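Local atomic coordinates of polysaccharide Lyase Family 6 (Bacteroides cellulosilyticus, PDB entry 6QPS), a protein that cleaves alginate as a polysaccharide lyase of family 6 specific for mannuronic acid, and binds a calcium ion. Residues Y155-R160 against L179-W184; E213-G218 against E244-K249; G266-H271 against G292-N297. All coordinates share one frame; numbering follows the deposited sequence.

The three interactions follow one another along the chain, each closed before the next opens. All join strands of consecutive coils of a parallel beta-helix, the fold of family 6 lyases. The strands run in the order 155-159, 181-183, 215-218, 244-249, 266-271 and 291-295, each hydrogen-bonded to the next. The centres of interactions 1 and 2 are about 10 Å apart, as are those of 2 and 3; those of 1 and 3 are about 19 Å apart. Interaction 2 touches both neighbours and holds two calcium ligands. R216 reaches back to Q182, and K249 packs on H271. The contacts thus form one continuous wall, with calcium bound at its middle.

Interaction 1. Residues Y155-R160 against L179-W184; sequences YWVGLR and LVLQVW
The guanidinium of R160 lies flat over the indole of W184. In this stacked cation-pi pair CZ of R160 is 3.6 Å from the centroid of the five-membered ring, and the planes are 7° apart. A bend at chi2 (-105°) folds the arginine back over the ring, and its NE makes a salt bridge with D118. CG of Q182 meets the opposite face of the indole. CA of G158 sits at the indole edge, 3.7 Å from W184 NE1, where a side chain would clash. At the other end, L179 CB makes a CH-pi contact over the centre of the Y155 ring, 3.9 Å from its centroid. Y155 OH and Q182 OE1 both bond to R216 NH1, which ties this face to the next strand. On the other face, V157 CG1 meets L181 CD1 at 3.6 Å, and L159 CD1 touches the same methyl. Parallel strand bonds run through both segments, among them L159 N to Q182 O at 2.8 Å. The contact joins two successive coils of the beta-helix. Strand 115-118 flanks it on one side and strand 215-218 on the other. I196 of strand 195-197 packs against L159 and L181 from the interior.

Interaction 2. Residues E213-G218 against E244-K249; sequences EIIRIG and EIISVK. With CA (calcium ion), chain C; ACT (acetate ion), chain D.
The side chains of E213 and E244 run side by side, with their carboxylate planes 58° apart. They belong to neighbouring coils of the parallel beta-helix and converge on one calcium ion. The guanidinium of R216 has the methyl of an acetate ion, probably from the crystallisation liquor, over one face and water 1 at its edge, in plane. Its NH2 is 3.5 Å from E213 OE1, a contact of charges only. E213 OE2 binds the metal at 2.4 Å and E244 OE1 at 2.3 Å. N210, E242 and waters 2 and 3 also bind it. The two carboxylate oxygens, E213 OE2 and E244 OE1, come within 3.2 Å, and the shared cation probably offsets their repulsion. E213 bends at chi2 (90°), which brings its carboxylate over to the ion. S247 acts as a second-shell residue: its OG donates to E244 OE2 at 2.7 Å, from above the carboxylate plane. Beneath this polar face, I215 stands beside I246 and I217 beside V248, facing the interior. The backbone bonds are those of parallel strands, and I245 O accepts from both I214 N and I215 N. K249 NZ donates to ACT O and, at 2.9 Å, to water 1, which in turn donates to E213 OE2.

Interaction 3. Residues G266-H271 against G292-N297; sequences GLVCRH and GIRIIN
V268 and R294 make the close-packed part of this contact, side by side and pointing the same way. V268 CG1 lies over the centre of one face of the R294 guanidinium, 3.7 Å from CZ. Bends at chi2 (144°) and chi3 (61°) fold the arginine back over the valine. The backbones are in step here as parallel strands: L267 N bonds to G292 O at 2.9 Å, R294 N to L267 O, and C269 N to R294 O. On the inner face C269 SG meets I295 CD1. Beyond C269, the centre of an inverse gamma turn, the segments splay apart. CA atoms of H271 and N297 are 6.4 Å apart, and the bond from I296 N to C269 O is weak at 3.4 Å. N297 ND2 donates to R270 O at 2.9 Å in an almost straight bond (173°), arriving from above the carbonyl plane. Water 4 lies within hydrogen-bonding distance of N297 OD1 (2.8 Å) and of H271 ND1, at the imidazole edge. An alanine here has neither ND2 nor OD1, and would probably leave the diverging ends less firmly joined. R270 NH1 bonds to S338 O, and its guanidinium makes a cation-pi contact with Y339. The pair of coils lies between strands 244-249 and 313-318. I277 and F282 of strand 276-283 pack against L267 and I293 inside the beta-helix.

Interaction 1. Residues Y155-R160 against L179-W184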
loop_
_atom_site.group_PDB
_atom_site.type_symbol
_atom_site.label_atom_id
_atom_site.label_comp_id
_atom_site.label_asym_id
_atom_site.label_seq_id
_atom_site.Cartn_x
_atom_site.Cartn_y
_atom_site.Cartn_z
ATOM N N TYR A 155 3.011 11.260 -9.999
ATOM C CA TYR A 155 2.963 10.584 -8.711
ATOM C C TYR A 155 2.633 11.611 -7.638
ATOM O O TYR A 155 3.236 12.689 -7.602
ATOM C CB TYR A 155 4.321 9.937 -8.374
ATOM C CG TYR A 155 4.748 8.719 -9.172
ATOM C CD1 TYR A 155 4.133 8.349 -10.358
ATOM C CD2 TYR A 155 5.797 7.931 -8.710
ATOM C CE1 TYR A 155 4.542 7.215 -11.062
ATOM C CE2 TYR A 155 6.211 6.827 -9.392
ATOM C CZ TYR A 155 5.614 6.463 -10.581
ATOM O OH TYR A 155 6.056 5.362 -11.284
ATOM N N TRP A 156 1.738 11.276 -6.705
ATOM C CA TRP A 156 1.311 12.268 -5.716
ATOM C C TRP A 156 2.374 12.517 -4.641
ATOM O O TRP A 156 2.790 13.660 -4.424
ATOM C CB TRP A 156 -0.048 11.891 -5.115
ATOM C CG TRP A 156 -1.208 12.281 -6.027
ATOM C CD1 TRP A 156 -1.127 12.916 -7.245
ATOM C CD2 TRP A 156 -2.604 12.059 -5.787
ATOM N NE1 TRP A 156 -2.382 13.071 -7.778
ATOM C CE2 TRP A 156 -3.304 12.586 -6.883
ATOM C CE3 TRP A 156 -3.326 11.462 -4.751
ATOM C CZ2 TRP A 156 -4.690 12.536 -6.969
ATOM C CZ3 TRP A 156 -4.713 11.450 -4.825
ATOM C CH2 TRP A 156 -5.372 11.973 -5.921
ATOM N N VAL A 157 2.823 11.458 -3.967
ATOM C CA VAL A 157 3.785 11.548 -2.868
ATOM C C VAL A 157 4.940 10.578 -3.113
ATOM O O VAL A 157 4.723 9.384 -3.350
ATOM C CB VAL A 157 3.119 11.249 -1.511
ATOM C CG1 VAL A 157 4.130 11.388 -0.374
ATOM C CG2 VAL A 157 1.927 12.141 -1.284
ATOM N N GLY A 158 6.165 11.106 -3.083
ATOM C CA GLY A 158 7.360 10.290 -3.179
ATOM C C GLY A 158 8.162 10.312 -1.888
ATOM O O GLY A 158 8.708 11.352 -1.496
ATOM N N LEU A 159 8.219 9.176 -1.206
ATOM C CA LEU A 159 9.067 9.061 -0.033
ATOM C C LEU A 159 10.511 8.761 -0.436
ATOM O O LEU A 159 10.774 7.931 -1.323
ATOM C CB LEU A 159 8.512 7.962 0.873
ATOM C CG LEU A 159 7.348 8.320 1.798
ATOM C CD1 LEU A 159 6.725 7.096 2.461
ATOM C CD2 LEU A 159 7.847 9.285 2.907
ATOM N N ARG A 160 11.439 9.479 0.207
ATOM C CA ARG A 160 12.886 9.346 0.055
ATOM C C ARG A 160 13.479 9.428 1.457
ATOM O O ARG A 160 12.783 9.764 2.414
ATOM C CB ARG A 160 13.470 10.507 -0.771
ATOM C CG ARG A 160 12.669 10.869 -2.043
ATOM C CD ARG A 160 13.310 10.418 -3.291
ATOM N NE ARG A 160 12.608 10.958 -4.453
ATOM C CZ ARG A 160 12.873 10.638 -5.712
ATOM N NH1 ARG A 160 13.819 9.755 -6.007
ATOM N NH2 ARG A 160 12.157 11.209 -6.685
ATOM N N LEU A 179 1.482 6.599 -9.350
ATOM C CA LEU A 179 1.296 6.179 -7.971
ATOM C C LEU A 179 0.641 7.258 -7.108
ATOM O O LEU A 179 0.908 8.449 -7.259
ATOM C CB LEU A 179 2.672 5.859 -7.381
ATOM C CG LEU A 179 3.100 4.386 -7.394
ATOM C CD1 LEU A 179 2.246 3.592 -6.376
ATOM C CD2 LEU A 179 3.088 3.779 -8.783
ATOM N N VAL A 180 -0.186 6.816 -6.149
ATOM C CA VAL A 180 -0.538 7.687 -5.029
ATOM C C VAL A 180 0.694 7.906 -4.143
ATOM O O VAL A 180 1.058 9.047 -3.821
ATOM C CB VAL A 180 -1.747 7.139 -4.237
ATOM C CG1 VAL A 180 -1.962 7.925 -2.955
ATOM C CG2 VAL A 180 -3.004 7.160 -5.104
ATOM N N LEU A 181 1.371 6.820 -3.774
ATOM C CA LEU A 181 2.487 6.869 -2.832
ATOM C C LEU A 181 3.581 5.902 -3.275
ATOM O O LEU A 181 3.416 4.676 -3.195
ATOM C CB LEU A 181 1.995 6.566 -1.420
ATOM C CG LEU A 181 2.988 6.528 -0.273
ATOM C CD1 LEU A 181 3.770 7.777 -0.196
ATOM C CD2 LEU A 181 2.248 6.303 1.058
ATOM N N GLN A 182 4.704 6.464 -3.720
ATOM C CA GLN A 182 5.885 5.690 -4.080
ATOM C C GLN A 182 6.954 5.813 -3.003
ATOM O O GLN A 182 7.302 6.928 -2.584
ATOM C CB GLN A 182 6.469 6.222 -5.386
ATOM C CG GLN A 182 7.818 5.624 -5.789
ATOM C CD GLN A 182 7.689 4.205 -6.319
ATOM O OE1 GLN A 182 6.900 3.933 -7.216
ATOM N NE2 GLN A 182 8.490 3.290 -5.770
ATOM N N VAL A 183 7.499 4.677 -2.584
ATOM C CA VAL A 183 8.699 4.635 -1.749
ATOM C C VAL A 183 9.887 4.450 -2.697
ATOM O O VAL A 183 10.070 3.369 -3.276
ATOM C CB VAL A 183 8.608 3.528 -0.686
ATOM C CG1 VAL A 183 9.859 3.572 0.193
ATOM C CG2 VAL A 183 7.344 3.692 0.162
ATOM N N TRP A 184 10.689 5.500 -2.854
ATOM C CA TRP A 184 11.838 5.472 -3.743
ATOM C C TRP A 184 13.066 4.973 -3.009
ATOM O O TRP A 184 13.405 5.494 -1.943
ATOM C CB TRP A 184 12.163 6.883 -4.206
ATOM C CG TRP A 184 11.149 7.516 -5.126
ATOM C CD1 TRP A 184 10.091 8.292 -4.764
ATOM C CD2 TRP A 184 11.137 7.464 -6.564
ATOM N NE1 TRP A 184 9.406 8.723 -5.884
ATOM C CE2 TRP A 184 10.035 8.238 -6.998
ATOM C CE3 TRP A 184 11.945 6.846 -7.523
ATOM C CZ2 TRP A 184 9.720 8.394 -8.345
ATOM C CZ3 TRP A 184 11.635 7.018 -8.858
ATOM C CH2 TRP A 184 10.519 7.768 -9.253
#

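Interaction 2. Residues E213-G218 against E244-K249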
loop_
_atom_site.group_PDB
_atom_site.type_symbol
_atom_site.label_atom_id
_atom_site.label_comp_id
_atom_site.label_asym_id
_atom_site.label_seq_id
_atom_site.Cartn_x
_atom_site.Cartn_y
_atom_site.Cartn_z
ATOM N N GLU A 213 -1.250 1.750 -9.366
ATOM C CA GLU A 213 -1.116 1.246 -8.004
ATOM C C GLU A 213 -1.390 2.367 -6.993
ATOM O O GLU A 213 -1.213 3.557 -7.278
ATOM C CB GLU A 213 0.308 0.730 -7.792
ATOM C CG GLU A 213 0.742 -0.410 -8.729
ATOM C CD GLU A 213 1.411 0.022 -10.048
ATOM O OE1 GLU A 213 1.340 1.224 -10.417
ATOM O OE2 GLU A 213 1.996 -0.875 -10.732
ATOM N N ILE A 214 -1.785 1.980 -5.780
ATOM C CA ILE A 214 -1.884 2.940 -4.680
ATOM C C ILE A 214 -0.527 3.135 -4.004
ATOM O O ILE A 214 -0.051 4.265 -3.866
ATOM C CB ILE A 214 -2.958 2.507 -3.665
ATOM C CG1 ILE A 214 -4.328 2.281 -4.321
ATOM C CG2 ILE A 214 -3.101 3.551 -2.544
ATOM C CD1 ILE A 214 -4.888 3.459 -5.090
ATOM N N ILE A 215 0.113 2.047 -3.556
ATOM C CA ILE A 215 1.443 2.104 -2.958
ATOM C C ILE A 215 2.374 1.167 -3.720
ATOM O O ILE A 215 2.015 0.015 -4.004
ATOM C CB ILE A 215 1.417 1.693 -1.468
ATOM C CG1 ILE A 215 0.492 2.564 -0.624
ATOM C CG2 ILE A 215 2.839 1.687 -0.861
ATOM C CD1 ILE A 215 0.371 2.141 0.822
ATOM N N ARG A 216 3.595 1.632 -3.983
ATOM C CA ARG A 216 4.668 0.806 -4.532
ATOM C C ARG A 216 5.894 0.998 -3.644
ATOM O O ARG A 216 6.312 2.141 -3.397
ATOM C CB ARG A 216 5.005 1.149 -5.989
ATOM C CG ARG A 216 6.001 0.162 -6.616
ATOM C CD ARG A 216 6.581 0.756 -7.887
ATOM N NE ARG A 216 5.680 0.763 -9.036
ATOM C CZ ARG A 216 5.607 1.727 -9.940
ATOM N NH1 ARG A 216 6.297 2.847 -9.812
ATOM N NH2 ARG A 216 4.807 1.591 -10.980
ATOM N N ILE A 217 6.429 -0.089 -3.122
ATOM C CA ILE A 217 7.570 -0.031 -2.207
ATOM C C ILE A 217 8.813 -0.506 -2.957
ATOM O O ILE A 217 9.079 -1.708 -3.054
ATOM C CB ILE A 217 7.357 -0.840 -0.923
ATOM C CG1 ILE A 217 5.971 -0.577 -0.307
ATOM C CG2 ILE A 217 8.494 -0.492 0.104
ATOM C CD1 ILE A 217 5.709 -1.395 0.967
ATOM N N GLY A 218 9.607 0.438 -3.473
ATOM C CA GLY A 218 10.732 0.113 -4.326
ATOM C C GLY A 218 10.354 -0.026 -5.785
ATOM O O GLY A 218 9.258 0.348 -6.207
ATOM N N GLU A 244 -2.826 -4.478 -8.712
ATOM C CA GLU A 244 -2.038 -4.291 -7.492
ATOM C C GLU A 244 -2.551 -3.056 -6.747
ATOM O O GLU A 244 -2.364 -1.918 -7.214
ATOM C CB GLU A 244 -0.550 -4.088 -7.783
ATOM C CG GLU A 244 0.128 -5.194 -8.553
ATOM C CD GLU A 244 1.548 -4.819 -8.918
ATOM O OE1 GLU A 244 1.711 -3.837 -9.691
ATOM O OE2 GLU A 244 2.494 -5.489 -8.422
ATOM N N ILE A 245 -3.120 -3.266 -5.550
ATOM C CA ILE A 245 -3.363 -2.156 -4.630
ATOM C C ILE A 245 -2.041 -1.694 -4.034
ATOM O O ILE A 245 -1.669 -0.508 -4.110
ATOM C CB ILE A 245 -4.345 -2.572 -3.518
ATOM C CG1 ILE A 245 -5.673 -3.104 -4.068
ATOM C CG2 ILE A 245 -4.558 -1.405 -2.557
ATOM C CD1 ILE A 245 -6.481 -3.816 -2.986
ATOM N N ILE A 246 -1.305 -2.641 -3.448
ATOM C CA ILE A 246 0.046 -2.432 -2.950
ATOM C C ILE A 246 0.951 -3.365 -3.737
ATOM O O ILE A 246 0.712 -4.588 -3.766
ATOM C CB ILE A 246 0.169 -2.732 -1.453
ATOM C CG1 ILE A 246 -0.835 -1.914 -0.627
ATOM C CG2 ILE A 246 1.610 -2.490 -1.004
ATOM C CD1 ILE A 246 -0.740 -2.209 0.874
ATOM N N SER A 247 1.966 -2.794 -4.377
ATOM C CA SER A 247 2.994 -3.550 -5.094
ATOM C C SER A 247 4.294 -3.477 -4.287
ATOM O O SER A 247 4.985 -2.451 -4.266
ATOM C CB SER A 247 3.138 -2.946 -6.477
ATOM O OG SER A 247 4.053 -3.622 -7.296
ATOM N N VAL A 248 4.589 -4.551 -3.557
ATOM C CA VAL A 248 5.806 -4.633 -2.749
ATOM C C VAL A 248 6.943 -5.087 -3.662
ATOM O O VAL A 248 6.856 -6.163 -4.265
ATOM C CB VAL A 248 5.630 -5.600 -1.560
ATOM C CG1 VAL A 248 6.904 -5.576 -0.705
ATOM C CG2 VAL A 248 4.394 -5.257 -0.702
ATOM N N LYS A 249 7.981 -4.252 -3.797
ATOM C CA LYS A 249 9.100 -4.497 -4.700
ATOM C C LYS A 249 10.437 -4.228 -3.999
ATOM O O LYS A 249 11.320 -3.549 -4.537
ATOM C CB LYS A 249 8.957 -3.654 -5.979
ATOM C CG LYS A 249 7.795 -4.105 -6.879
ATOM C CD LYS A 249 7.703 -3.264 -8.152
ATOM C CE LYS A 249 6.892 -3.967 -9.227
ATOM N NZ LYS A 249 6.750 -3.149 -10.472
HETATM CA CA CA C . 0.917 -2.791 -11.577
HETATM C C ACT D . 9.578 -1.234 -11.864
HETATM O O ACT D . 9.253 -1.854 -10.858
HETATM O OXT ACT D . 10.666 -1.258 -12.491
HETATM C CH3 ACT D . 8.492 -0.357 -12.480
HETATM O O HOH W 1 4.322 -1.855 -9.480
HETATM O O HOH W 2 3.126 -3.453 -12.377
HETATM O O HOH W 3 0.117 -4.979 -12.382
#

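Interaction 3. Residues G266-H271 against G292-N297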
loop_
_atom_site.group_PDB
_atom_site.type_symbol
_atom_site.label_atom_id
_atom_site.label_comp_id
_atom_site.label_asym_id
_atom_site.label_seq_id
_atom_site.Cartn_x
_atom_site.Cartn_y
_atom_site.Cartn_z
ATOM N N GLY A 266 -5.070 -6.603 -5.304
ATOM C CA GLY A 266 -4.543 -7.384 -4.196
ATOM C C GLY A 266 -3.346 -6.743 -3.530
ATOM O O GLY A 266 -2.839 -5.684 -3.942
ATOM N N LEU A 267 -2.916 -7.401 -2.452
ATOM C CA LEU A 267 -1.645 -7.138 -1.785
ATOM C C LEU A 267 -0.610 -8.071 -2.416
ATOM O O LEU A 267 -0.676 -9.296 -2.241
ATOM C CB LEU A 267 -1.796 -7.370 -0.283
ATOM C CG LEU A 267 -0.629 -6.923 0.601
ATOM C CD1 LEU A 267 -1.020 -7.020 2.097
ATOM C CD2 LEU A 267 0.696 -7.693 0.344
ATOM N N VAL A 268 0.322 -7.508 -3.181
ATOM C CA VAL A 268 1.192 -8.318 -4.029
ATOM C C VAL A 268 2.648 -8.225 -3.594
ATOM O O VAL A 268 3.241 -7.134 -3.600
ATOM C CB VAL A 268 1.050 -7.922 -5.505
ATOM C CG1 VAL A 268 1.909 -8.804 -6.417
ATOM C CG2 VAL A 268 -0.435 -7.974 -5.919
ATOM N N CYS A 269 3.239 -9.381 -3.251
ATOM C CA CYS A 269 4.675 -9.507 -2.976
ATOM C C CYS A 269 5.320 -9.730 -4.341
ATOM O O CYS A 269 5.604 -10.865 -4.748
ATOM C CB CYS A 269 4.930 -10.688 -2.040
ATOM S SG CYS A 269 4.427 -10.360 -0.324
ATOM N N ARG A 270 5.505 -8.625 -5.083
ATOM C CA ARG A 270 5.863 -8.706 -6.502
ATOM C C ARG A 270 7.347 -8.961 -6.727
ATOM O O ARG A 270 7.716 -9.836 -7.527
ATOM C CB ARG A 270 5.395 -7.446 -7.247
ATOM C CG ARG A 270 5.769 -7.450 -8.726
ATOM C CD ARG A 270 5.128 -8.614 -9.506
ATOM N NE ARG A 270 5.624 -8.659 -10.877
ATOM C CZ ARG A 270 6.695 -9.332 -11.274
ATOM N NH1 ARG A 270 7.368 -10.081 -10.403
ATOM N NH2 ARG A 270 7.091 -9.283 -12.541
ATOM N N HIS A 271 8.197 -8.180 -6.062
ATOM C CA HIS A 271 9.638 -8.392 -6.109
ATOM C C HIS A 271 10.181 -8.220 -4.686
ATOM O O HIS A 271 9.552 -7.574 -3.845
ATOM C CB HIS A 271 10.377 -7.367 -6.987
ATOM C CG HIS A 271 9.962 -7.278 -8.426
ATOM N ND1 HIS A 271 9.928 -8.352 -9.293
ATOM C CD2 HIS A 271 9.701 -6.182 -9.182
ATOM C CE1 HIS A 271 9.607 -7.925 -10.507
ATOM N NE2 HIS A 271 9.480 -6.610 -10.469
ATOM N N GLY A 292 -6.926 -11.113 -2.710
ATOM C CA GLY A 292 -6.224 -11.182 -1.435
ATOM C C GLY A 292 -4.718 -11.014 -1.595
ATOM O O GLY A 292 -4.268 -9.914 -1.955
ATOM N N ILE A 293 -3.929 -12.076 -1.382
ATOM C CA ILE A 293 -2.468 -11.992 -1.271
ATOM C C ILE A 293 -1.844 -12.799 -2.392
ATOM O O ILE A 293 -2.179 -13.973 -2.583
ATOM C CB ILE A 293 -1.968 -12.476 0.105
ATOM C CG1 ILE A 293 -2.513 -11.571 1.198
ATOM C CG2 ILE A 293 -0.446 -12.492 0.159
ATOM C CD1 ILE A 293 -2.372 -12.101 2.631
ATOM N N ARG A 294 -0.947 -12.169 -3.142
ATOM C CA ARG A 294 -0.210 -12.817 -4.225
ATOM C C ARG A 294 1.252 -12.972 -3.828
ATOM O O ARG A 294 1.912 -11.978 -3.480
ATOM C CB ARG A 294 -0.331 -12.013 -5.523
ATOM C CG ARG A 294 0.328 -12.612 -6.748
ATOM C CD ARG A 294 -0.482 -12.345 -8.014
ATOM N NE ARG A 294 -0.671 -10.941 -8.351
ATOM C CZ ARG A 294 0.061 -10.271 -9.246
ATOM N NH1 ARG A 294 1.057 -10.870 -9.873
ATOM N NH2 ARG A 294 -0.213 -8.998 -9.523
ATOM N N ILE A 295 1.757 -14.206 -3.900
ATOM C CA ILE A 295 3.099 -14.575 -3.443
ATOM C C ILE A 295 3.987 -14.969 -4.630
ATOM O O ILE A 295 3.683 -15.930 -5.354
ATOM C CB ILE A 295 3.027 -15.719 -2.420
ATOM C CG1 ILE A 295 2.227 -15.305 -1.192
ATOM C CG2 ILE A 295 4.441 -16.186 -2.066
ATOM C CD1 ILE A 295 2.829 -14.154 -0.409
ATOM N N ILE A 296 5.067 -14.190 -4.813
ATOM C CA ILE A 296 6.222 -14.427 -5.676
ATOM C C ILE A 296 7.422 -14.196 -4.742
ATOM O O ILE A 296 7.285 -13.591 -3.674
ATOM C CB ILE A 296 6.213 -13.436 -6.878
ATOM C CG1 ILE A 296 4.895 -13.572 -7.656
ATOM C CG2 ILE A 296 7.403 -13.599 -7.830
ATOM C CD1 ILE A 296 4.494 -12.303 -8.359
ATOM N N ASN A 297 8.602 -14.726 -5.105
ATOM C CA ASN A 297 9.836 -14.513 -4.328
ATOM C C ASN A 297 9.858 -15.258 -2.989
ATOM O O ASN A 297 9.004 -16.103 -2.725
ATOM C CB ASN A 297 10.116 -13.018 -4.121
ATOM C CG ASN A 297 9.792 -12.186 -5.341
ATOM O OD1 ASN A 297 10.540 -12.169 -6.283
ATOM N ND2 ASN A 297 8.643 -11.521 -5.333
HETATM O O HOH W 4 10.127 -11.189 -8.925
#